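Local coordinates for protein-tyrosine-phosphatase (Vibrio vulnificus, PDB 7DHF) that probably dephosphorylates tyrosine-phosphorylated proteins, as a member of the low-molecular-weight protein tyrosine phosphatase family, at residues I57-E62 with Q126-F131; A78-Y83 with P102-K107; L87-G92 with K118-P123. The protein carries 1 engineered substitution. All blocks are in the same frame, centred on the assembly; numbering follows the deposited sequence.

Contact 1 (I57-E62 with Q126-F131)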
loop_
_atom_site.group_PDB
_atom_site.type_symbol
_atom_site.label_atom_id
_atom_site.label_comp_id
_atom_site.label_asym_id
_atom_site.label_seq_id
_atom_site.Cartn_x
_atom_site.Cartn_y
_atom_site.Cartn_z
ATOM N N ILE A 57 5.267 -6.302 10.282
ATOM C CA ILE A 57 5.426 -7.721 9.977
ATOM C C ILE A 57 4.749 -8.570 11.044
ATOM O O ILE A 57 4.040 -9.536 10.735
ATOM C CB ILE A 57 6.919 -8.076 9.832
ATOM C CG1 ILE A 57 7.555 -7.280 8.688
ATOM C CG2 ILE A 57 7.091 -9.580 9.608
ATOM C CD1 ILE A 57 9.056 -7.496 8.528
ATOM N N GLU A 58 4.953 -8.220 12.315
ATOM C CA GLU A 58 4.425 -9.027 13.410
ATOM C C GLU A 58 2.899 -9.036 13.396
ATOM O O GLU A 58 2.272 -10.095 13.508
ATOM C CB GLU A 58 4.954 -8.482 14.737
ATOM C CG GLU A 58 4.463 -9.204 15.980
ATOM C CD GLU A 58 5.313 -10.418 16.306
ATOM O OE1 GLU A 58 5.752 -11.111 15.362
ATOM O OE2 GLU A 58 5.559 -10.670 17.503
ATOM N N VAL A 59 2.283 -7.856 13.277
ATOM C CA VAL A 59 0.825 -7.779 13.275
ATOM C C VAL A 59 0.249 -8.571 12.109
ATOM O O VAL A 59 -0.743 -9.293 12.260
ATOM C CB VAL A 59 0.364 -6.307 13.266
ATOM C CG1 VAL A 59 -1.132 -6.203 13.006
ATOM C CG2 VAL A 59 0.712 -5.639 14.589
ATOM N N ALA A 60 0.855 -8.446 10.927
ATOM C CA ALA A 60 0.379 -9.214 9.782
ATOM C C ALA A 60 0.561 -10.708 10.015
ATOM O O ALA A 60 -0.323 -11.508 9.687
ATOM C CB ALA A 60 1.113 -8.772 8.517
ATOM N N LYS A 61 1.696 -11.101 10.598
ATOM C CA LYS A 61 1.956 -12.514 10.852
ATOM C C LYS A 61 0.907 -13.106 11.787
ATOM O O LYS A 61 0.499 -14.262 11.621
ATOM C CB LYS A 61 3.360 -12.680 11.434
ATOM C CG LYS A 61 3.781 -14.120 11.672
ATOM C CD LYS A 61 5.212 -14.182 12.181
ATOM C CE LYS A 61 5.659 -15.611 12.446
ATOM N NZ LYS A 61 7.070 -15.667 12.917
ATOM N N GLU A 62 0.461 -12.330 12.776
ATOM C CA GLU A 62 -0.593 -12.792 13.673
ATOM C C GLU A 62 -1.905 -13.026 12.940
ATOM O O GLU A 62 -2.804 -13.671 13.489
ATOM C CB GLU A 62 -0.795 -11.773 14.794
ATOM C CG GLU A 62 0.398 -11.662 15.731
ATOM C CD GLU A 62 0.255 -10.538 16.737
ATOM O OE1 GLU A 62 -0.743 -9.792 16.662
ATOM O OE2 GLU A 62 1.146 -10.401 17.602
ATOM N N GLN A 126 4.904 4.543 16.203
ATOM C CA GLN A 126 3.896 4.470 17.247
ATOM C C GLN A 126 3.860 3.053 17.817
ATOM O O GLN A 126 4.563 2.151 17.354
ATOM C CB GLN A 126 2.535 4.894 16.692
ATOM C CG GLN A 126 2.483 6.357 16.283
ATOM C CD GLN A 126 1.406 6.642 15.260
ATOM O OE1 GLN A 126 0.214 6.546 15.551
ATOM N NE2 GLN A 126 1.822 6.987 14.047
ATOM N N SER A 127 3.032 2.870 18.841
ATOM C CA SER A 127 2.942 1.592 19.526
ATOM C C SER A 127 2.231 0.561 18.651
ATOM O O SER A 127 1.636 0.880 17.616
ATOM C CB SER A 127 2.192 1.751 20.847
ATOM O OG SER A 127 0.833 2.068 20.614
ATOM N N LYS A 128 2.283 -0.697 19.096
ATOM C CA LYS A 128 1.629 -1.772 18.359
ATOM C C LYS A 128 0.150 -1.478 18.146
ATOM O O LYS A 128 -0.422 -1.892 17.132
ATOM C CB LYS A 128 1.781 -3.092 19.115
ATOM C CG LYS A 128 1.110 -4.269 18.428
ATOM C CD LYS A 128 1.472 -5.587 19.087
ATOM C CE LYS A 128 0.861 -6.756 18.337
ATOM N NZ LYS A 128 1.272 -8.068 18.908
ATOM N N GLU A 129 -0.485 -0.770 19.086
ATOM C CA GLU A 129 -1.895 -0.422 18.930
ATOM C C GLU A 129 -2.150 0.276 17.603
ATOM O O GLU A 129 -3.151 0.003 16.928
ATOM C CB GLU A 129 -2.345 0.482 20.079
ATOM C CG GLU A 129 -2.545 -0.228 21.403
ATOM C CD GLU A 129 -3.225 0.657 22.431
ATOM O OE1 GLU A 129 -4.415 0.983 22.239
ATOM O OE2 GLU A 129 -2.565 1.036 23.423
ATOM N N ALA A 130 -1.263 1.195 17.217
ATOM C CA ALA A 130 -1.435 1.906 15.954
ATOM C C ALA A 130 -1.294 0.959 14.770
ATOM O O ALA A 130 -1.990 1.112 13.760
ATOM C CB ALA A 130 -0.425 3.049 15.854
ATOM N N PHE A 131 -0.396 -0.022 14.874
ATOM C CA PHE A 131 -0.244 -1.003 13.806
ATOM C C PHE A 131 -1.457 -1.922 13.724
ATOM O O PHE A 131 -1.858 -2.332 12.628
ATOM C CB PHE A 131 1.051 -1.791 14.008
ATOM C CG PHE A 131 2.286 -1.012 13.653
ATOM C CD1 PHE A 131 2.837 -1.102 12.387
ATOM C CD2 PHE A 131 2.889 -0.181 14.584
ATOM C CE1 PHE A 131 3.966 -0.384 12.056
ATOM C CE2 PHE A 131 4.020 0.543 14.257
ATOM C CZ PHE A 131 4.559 0.441 12.991
#

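Contact 2 (A78-Y83 with P102-K107)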
loop_
_atom_site.group_PDB
_atom_site.type_symbol
_atom_site.label_atom_id
_atom_site.label_comp_id
_atom_site.label_asym_id
_atom_site.label_seq_id
_atom_site.Cartn_x
_atom_site.Cartn_y
_atom_site.Cartn_z
ATOM N N ALA A 78 7.963 5.664 -14.360
ATOM C CA ALA A 78 8.187 4.390 -15.035
ATOM C C ALA A 78 7.520 3.244 -14.280
ATOM O O ALA A 78 6.929 2.347 -14.893
ATOM C CB ALA A 78 9.685 4.134 -15.187
ATOM N N LEU A 79 7.610 3.253 -12.948
ATOM C CA LEU A 79 6.966 2.205 -12.165
ATOM C C LEU A 79 5.455 2.221 -12.372
ATOM O O LEU A 79 4.835 1.167 -12.554
ATOM C CB LEU A 79 7.311 2.365 -10.684
ATOM C CG LEU A 79 6.824 1.236 -9.773
ATOM C CD1 LEU A 79 7.597 -0.049 -10.053
ATOM C CD2 LEU A 79 6.952 1.627 -8.313
ATOM N N CYS A 80 4.846 3.410 -12.348
ATOM C CA CYS A 80 3.398 3.503 -12.509
ATOM C C CYS A 80 2.941 2.915 -13.838
ATOM O O CYS A 80 1.845 2.348 -13.920
ATOM C CB CYS A 80 2.948 4.961 -12.409
ATOM S SG CYS A 80 3.049 5.675 -10.751
ATOM N N SER A 81 3.760 3.033 -14.887
ATOM C CA SER A 81 3.377 2.513 -16.194
ATOM C C SER A 81 3.278 0.992 -16.207
ATOM O O SER A 81 2.678 0.432 -17.129
ATOM C CB SER A 81 4.367 2.981 -17.264
ATOM O OG SER A 81 5.646 2.399 -17.079
ATOM N N GLN A 82 3.847 0.318 -15.212
ATOM C CA GLN A 82 3.834 -1.137 -15.158
ATOM C C GLN A 82 2.594 -1.703 -14.481
ATOM O O GLN A 82 2.440 -2.929 -14.440
ATOM C CB GLN A 82 5.073 -1.646 -14.416
ATOM C CG GLN A 82 6.392 -1.177 -14.998
ATOM C CD GLN A 82 7.582 -1.732 -14.243
ATOM O OE1 GLN A 82 8.380 -0.982 -13.682
ATOM N NE2 GLN A 82 7.705 -3.055 -14.223
ATOM N N TYR A 83 1.711 -0.859 -13.951
ATOM C CA TYR A 83 0.572 -1.325 -13.176
ATOM C C TYR A 83 -0.723 -0.760 -13.739
ATOM O O TYR A 83 -0.759 0.351 -14.276
ATOM C CB TYR A 83 0.752 -0.989 -11.684
ATOM C CG TYR A 83 1.923 -1.748 -11.112
ATOM C CD1 TYR A 83 1.750 -3.000 -10.540
ATOM C CD2 TYR A 83 3.212 -1.240 -11.200
ATOM C CE1 TYR A 83 2.823 -3.711 -10.047
ATOM C CE2 TYR A 83 4.291 -1.942 -10.708
ATOM C CZ TYR A 83 4.092 -3.178 -10.136
ATOM O OH TYR A 83 5.167 -3.880 -9.652
ATOM N N PRO A 102 1.847 12.319 -13.758
ATOM C CA PRO A 102 0.531 12.889 -14.092
ATOM C C PRO A 102 -0.328 11.969 -14.940
ATOM O O PRO A 102 -1.559 11.993 -14.815
ATOM C CB PRO A 102 0.882 14.190 -14.829
ATOM C CG PRO A 102 2.286 14.003 -15.300
ATOM C CD PRO A 102 2.954 13.141 -14.276
ATOM N N GLU A 103 0.285 11.153 -15.797
ATOM C CA GLU A 103 -0.457 10.224 -16.640
ATOM C C GLU A 103 -1.167 9.132 -15.848
ATOM O O GLU A 103 -2.011 8.432 -16.418
ATOM C CB GLU A 103 0.471 9.588 -17.684
ATOM C CG GLU A 103 1.564 8.676 -17.120
ATOM C CD GLU A 103 2.715 9.440 -16.489
ATOM O OE1 GLU A 103 2.787 10.672 -16.675
ATOM O OE2 GLU A 103 3.546 8.807 -15.805
ATOM N N ALA A 104 -0.853 8.967 -14.566
ATOM C CA ALA A 104 -1.431 7.900 -13.759
ATOM C C ALA A 104 -2.692 8.322 -13.014
ATOM O O ALA A 104 -3.250 7.511 -12.267
ATOM C CB ALA A 104 -0.395 7.386 -12.754
ATOM N N ARG A 105 -3.159 9.560 -13.201
ATOM C CA ARG A 105 -4.363 10.019 -12.514
ATOM C C ARG A 105 -5.518 9.046 -12.717
ATOM O O ARG A 105 -6.211 8.673 -11.763
ATOM C CB ARG A 105 -4.753 11.406 -13.035
ATOM C CG ARG A 105 -5.993 12.008 -12.373
ATOM C CD ARG A 105 -6.753 12.920 -13.327
ATOM N NE ARG A 105 -7.382 12.179 -14.420
ATOM C CZ ARG A 105 -8.554 11.554 -14.333
ATOM N NH1 ARG A 105 -9.243 11.567 -13.198
ATOM N NH2 ARG A 105 -9.041 10.909 -15.385
ATOM N N GLY A 106 -5.737 8.624 -13.963
ATOM C CA GLY A 106 -6.942 7.880 -14.285
ATOM C C GLY A 106 -7.039 6.534 -13.597
ATOM O O GLY A 106 -8.142 6.018 -13.399
ATOM N N LYS A 107 -5.904 5.940 -13.230
ATOM C CA LYS A 107 -5.907 4.625 -12.602
ATOM C C LYS A 107 -5.575 4.670 -11.115
ATOM O O LYS A 107 -5.359 3.615 -10.512
ATOM C CB LYS A 107 -4.956 3.675 -13.333
ATOM C CG LYS A 107 -3.511 4.123 -13.358
ATOM C CD LYS A 107 -2.698 3.246 -14.292
ATOM C CE LYS A 107 -1.260 3.709 -14.378
ATOM N NZ LYS A 107 -0.487 2.909 -15.365
#

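Contact 3 (L87-G92 with K118-P123)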
loop_
_atom_site.group_PDB
_atom_site.type_symbol
_atom_site.label_atom_id
_atom_site.label_comp_id
_atom_site.label_asym_id
_atom_site.label_seq_id
_atom_site.Cartn_x
_atom_site.Cartn_y
_atom_site.Cartn_z
ATOM N N LEU A 87 -3.508 2.066 -5.765
ATOM C CA LEU A 87 -4.339 2.305 -4.588
ATOM C C LEU A 87 -3.496 3.023 -3.543
ATOM O O LEU A 87 -2.535 2.449 -3.020
ATOM C CB LEU A 87 -4.884 0.991 -4.035
ATOM C CG LEU A 87 -5.775 0.183 -4.981
ATOM C CD1 LEU A 87 -6.208 -1.115 -4.319
ATOM C CD2 LEU A 87 -6.992 0.983 -5.418
ATOM N N VAL A 88 -3.855 4.270 -3.236
ATOM C CA VAL A 88 -3.118 5.082 -2.272
ATOM C C VAL A 88 -3.778 4.973 -0.904
ATOM O O VAL A 88 -4.990 4.760 -0.784
ATOM C CB VAL A 88 -3.004 6.557 -2.717
ATOM C CG1 VAL A 88 -2.209 6.665 -4.009
ATOM C CG2 VAL A 88 -4.384 7.195 -2.867
ATOM N N MET A 89 -2.973 5.156 0.144
ATOM C CA MET A 89 -3.474 5.010 1.505
ATOM C C MET A 89 -4.191 6.259 2.004
ATOM O O MET A 89 -5.063 6.154 2.873
ATOM C CB MET A 89 -2.328 4.637 2.446
ATOM C CG MET A 89 -1.891 3.192 2.309
ATOM S SD MET A 89 -3.167 2.056 2.894
ATOM C CE MET A 89 -2.574 0.500 2.235
ATOM N N GLU A 90 -3.849 7.436 1.478
ATOM C CA GLU A 90 -4.500 8.683 1.853
ATOM C C GLU A 90 -4.895 9.443 0.596
ATOM O O GLU A 90 -4.184 9.414 -0.412
ATOM C CB GLU A 90 -3.576 9.580 2.690
ATOM C CG GLU A 90 -3.155 8.975 4.015
ATOM C CD GLU A 90 -2.204 9.869 4.795
ATOM O OE1 GLU A 90 -2.294 11.108 4.664
ATOM O OE2 GLU A 90 -1.358 9.330 5.537
ATOM N N LYS A 91 -6.034 10.137 0.669
ATOM C CA LYS A 91 -6.490 10.918 -0.478
ATOM C C LYS A 91 -5.429 11.919 -0.918
ATOM O O LYS A 91 -5.209 12.113 -2.119
ATOM C CB LYS A 91 -7.802 11.632 -0.144
ATOM C CG LYS A 91 -8.200 12.729 -1.133
ATOM C CD LYS A 91 -8.304 12.226 -2.571
ATOM C CE LYS A 91 -9.450 11.244 -2.746
ATOM N NZ LYS A 91 -10.145 11.435 -4.049
ATOM N N GLY A 92 -4.758 12.563 0.039
ATOM C CA GLY A 92 -3.723 13.525 -0.294
ATOM C C GLY A 92 -2.578 12.945 -1.097
ATOM O O GLY A 92 -1.866 13.692 -1.777
ATOM N N LYS A 118 -12.151 6.379 3.438
ATOM C CA LYS A 118 -11.391 6.787 4.611
ATOM C C LYS A 118 -9.897 6.674 4.349
ATOM O O LYS A 118 -9.434 5.709 3.732
ATOM C CB LYS A 118 -11.739 5.892 5.802
ATOM C CG LYS A 118 -12.866 6.399 6.690
ATOM C CD LYS A 118 -13.367 5.315 7.654
ATOM C CE LYS A 118 -12.263 4.688 8.502
ATOM N NZ LYS A 118 -11.724 5.613 9.532
ATOM N N ASP A 119 -9.145 7.659 4.833
ATOM C CA ASP A 119 -7.693 7.554 4.861
ATOM C C ASP A 119 -7.266 6.538 5.913
ATOM O O ASP A 119 -7.951 6.323 6.917
ATOM C CB ASP A 119 -7.068 8.902 5.222
ATOM C CG ASP A 119 -7.195 9.928 4.117
ATOM O OD1 ASP A 119 -7.635 9.571 3.006
ATOM O OD2 ASP A 119 -6.828 11.097 4.362
ATOM N N ILE A 120 -6.120 5.913 5.676
ATOM C CA ILE A 120 -5.527 4.974 6.625
ATOM C C ILE A 120 -4.252 5.614 7.167
ATOM O O ILE A 120 -3.284 5.801 6.412
ATOM C CB ILE A 120 -5.259 3.613 5.969
ATOM C CG1 ILE A 120 -6.592 2.992 5.531
ATOM C CG2 ILE A 120 -4.510 2.691 6.933
ATOM C CD1 ILE A 120 -6.466 1.717 4.735
ATOM N N PRO A 121 -4.200 5.982 8.447
ATOM C CA PRO A 121 -3.064 6.759 8.954
ATOM C C PRO A 121 -1.803 5.929 9.147
ATOM O O PRO A 121 -1.844 4.725 9.414
ATOM C CB PRO A 121 -3.575 7.288 10.298
ATOM C CG PRO A 121 -4.578 6.286 10.734
ATOM C CD PRO A 121 -5.226 5.767 9.483
ATOM N N ASP A 122 -0.672 6.612 9.028
ATOM C CA ASP A 122 0.638 5.977 9.125
ATOM C C ASP A 122 0.933 5.594 10.572
ATOM O O ASP A 122 0.918 6.472 11.446
ATOM C CB ASP A 122 1.678 6.975 8.626
ATOM C CG ASP A 122 3.074 6.388 8.549
ATOM O OD1 ASP A 122 3.241 5.182 8.819
ATOM O OD2 ASP A 122 4.004 7.142 8.192
ATOM N N PRO A 123 1.199 4.325 10.876
ATOM C CA PRO A 123 1.525 3.929 12.254
ATOM C C PRO A 123 2.997 4.049 12.620
ATOM O O PRO A 123 3.355 3.731 13.761
ATOM C CB PRO A 123 1.109 2.454 12.265
ATOM C CG PRO A 123 1.423 1.986 10.887
ATOM C CD PRO A 123 1.109 3.155 9.980
HETATM O O HOH W 1 -7.339 4.654 2.260
HETATM O O HOH W 2 -0.909 9.372 8.258
HETATM O O HOH W 3 -5.654 12.886 2.721
#

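Contact 1 (I57-E62 with Q126-F131)
Val-59 lays its CG2 methyl over the start of the Phe-131 side chain and against the aliphatic shaft of Lys-128, with 3.9 Å from Val-59 CG2 to Phe-131 CB and the same from Val-59 CG2 to Lys-128 CE. Its other methyl, CG1, faces the backbone oxygen of Phe-131. The valine and phenylalanine side chains cross at about a right angle. Beyond CB the phenyl ring turns away from this meeting, and the Phe-131 side chain also touches Asp-53, Met-55 and Ala-56. Lys-128 has CG anti to its backbone N (chi1 179°) and stays extended to the end, which carries the ammonium past the valine to Glu-62, whose extended side chain comes from the opposite direction. There Lys-128 NZ forms a salt bridge with Glu-62 OE2 at 2.7 Å, using the syn lone pair of that oxygen; Glu-62 OE1 is farther from Lys-128 NZ, at 3.5 Å. The carboxylate of Glu-58 also lies near this amine, Glu-58 OE2 being 5.2 Å from Lys-128 NZ, and probably adds some electrostatic attraction without bonding. A buried apolar layer is thus bordered by an ion pair at the surface. With Ser-127 at the N-cap, this is the packing of helix 54-61 against the first turn of the long C-terminal helix 128-146 in the low-molecular-weight phosphatase fold.

Contact 2 (A78-Y83 with P102-K107)
The peptide carbonyl of Cys-80 is a flat group approached on both faces: Lys-107 NZ comes from one side of its plane and Tyr-83 N from the other. The lysine bond, 2.8 Å from Lys-107 NZ to Cys-80 O, rises 41° out of that plane and so does not follow a lone pair. Tyr-83 N reaches Cys-80 O at 3.2 Å, closing the type I turn that runs from Cys-80 to Tyr-83. The phenol ring of Tyr-83 has Leu-79 O in plane at its edge and makes a cation-pi contact with Lys-7; it leads away from Lys-107, whereas the backbone oxygen of Tyr-83 faces the Lys-107 amine. Lys-107 NZ donates to Tyr-83 O at 2.8 Å, almost straight down the carbonyl axis at 172°. One ammonium thereby joins two backbone oxygens of the same turn. Lys-107 reaches them with CG set between its backbone N and carbonyl carbon (chi1 60°) and the rest of the chain extended. Below the polar end, Cys-80 CB and Ala-104 CB meet at 4.1 Å, and both side chains rest on Ile-86. The contact ties the end of helix 77-80 to the loop, with its 3-10 segment, between helix 92-100 and strand 108-110, over strand 85-88, where the Lys-107 backbone is hydrogen-bonded to Ile-86, while Tyr-83 lies against Ala-36 and Leu-9 of strands 34-39 and 7-12.

Contact 3 (L87-G92 with K118-P123)
Glu-90 runs across the side chain of Asp-119, the two meeting at about a right angle. Its CB packs on the carboxylate carbon, 3.9 Å from Glu-90 CB to Asp-119 CG, and its CG touches both Asp-119 CB and Ile-120 O. At the tip, Glu-90 OE1 stands 4.5 Å from Asp-119 OD2, a pairing of like charges with the carboxylate planes 33° apart. Glu-90 OE2 forms a salt bridge, probably offsetting this repulsion, with Arg-18, a predicted active-site residue that also donates to Ile-120 O, and takes a hydrogen bond from a water that accepts from Asp-122 N. Asp-119 in turn serves the backbone: Lys-91 N donates to Asp-119 OD1 at 2.9 Å, entering from above the carboxylate plane, and a second water links Asp-119 OD2 to Gly-92 N. The two segments also join through a backbone hydrogen bond from Ile-120 N to Met-89 O, 3.0 Å and nearly straight (165°). A third water bridges Met-89 O and Lys-118 O. Beneath, the bent Met-89 chain brings Met-89 SD to 3.8 Å from Ile-120 CD1. The loop bearing Asp-122, the predicted proton donor, is thus held to the chain leaving strand 85-88, which lies between strands 7-12 and 108-110; Met-89 touches Ala-12, the engineered residue at the predicted nucleophile position, and Ile-120 packs on Leu-137 of helix 128-146.

How the contacts relate
All three contacts are partly buried. Contacts 1 and 2 are peripheral, on opposite sides of the chain's centre with their own centres about 30 Å apart, whereas contact 3 is more central and holds the predicted proton donor. Both outer contacts set a lysine above a small buried apolar patch, but in contact 1 the amine pairs with a carboxylate between two helices, and in contact 2 it binds backbone oxygens where a helix gives way to a turn. Contact 3 also has a buried apolar pair, but adds a backbone bond, acidic side chains and bridging waters. Contacts 2 and 3 adjoin in sequence around strand 85-88. Contacts 1 and 3 touch, Phe-131 packing on Pro-123.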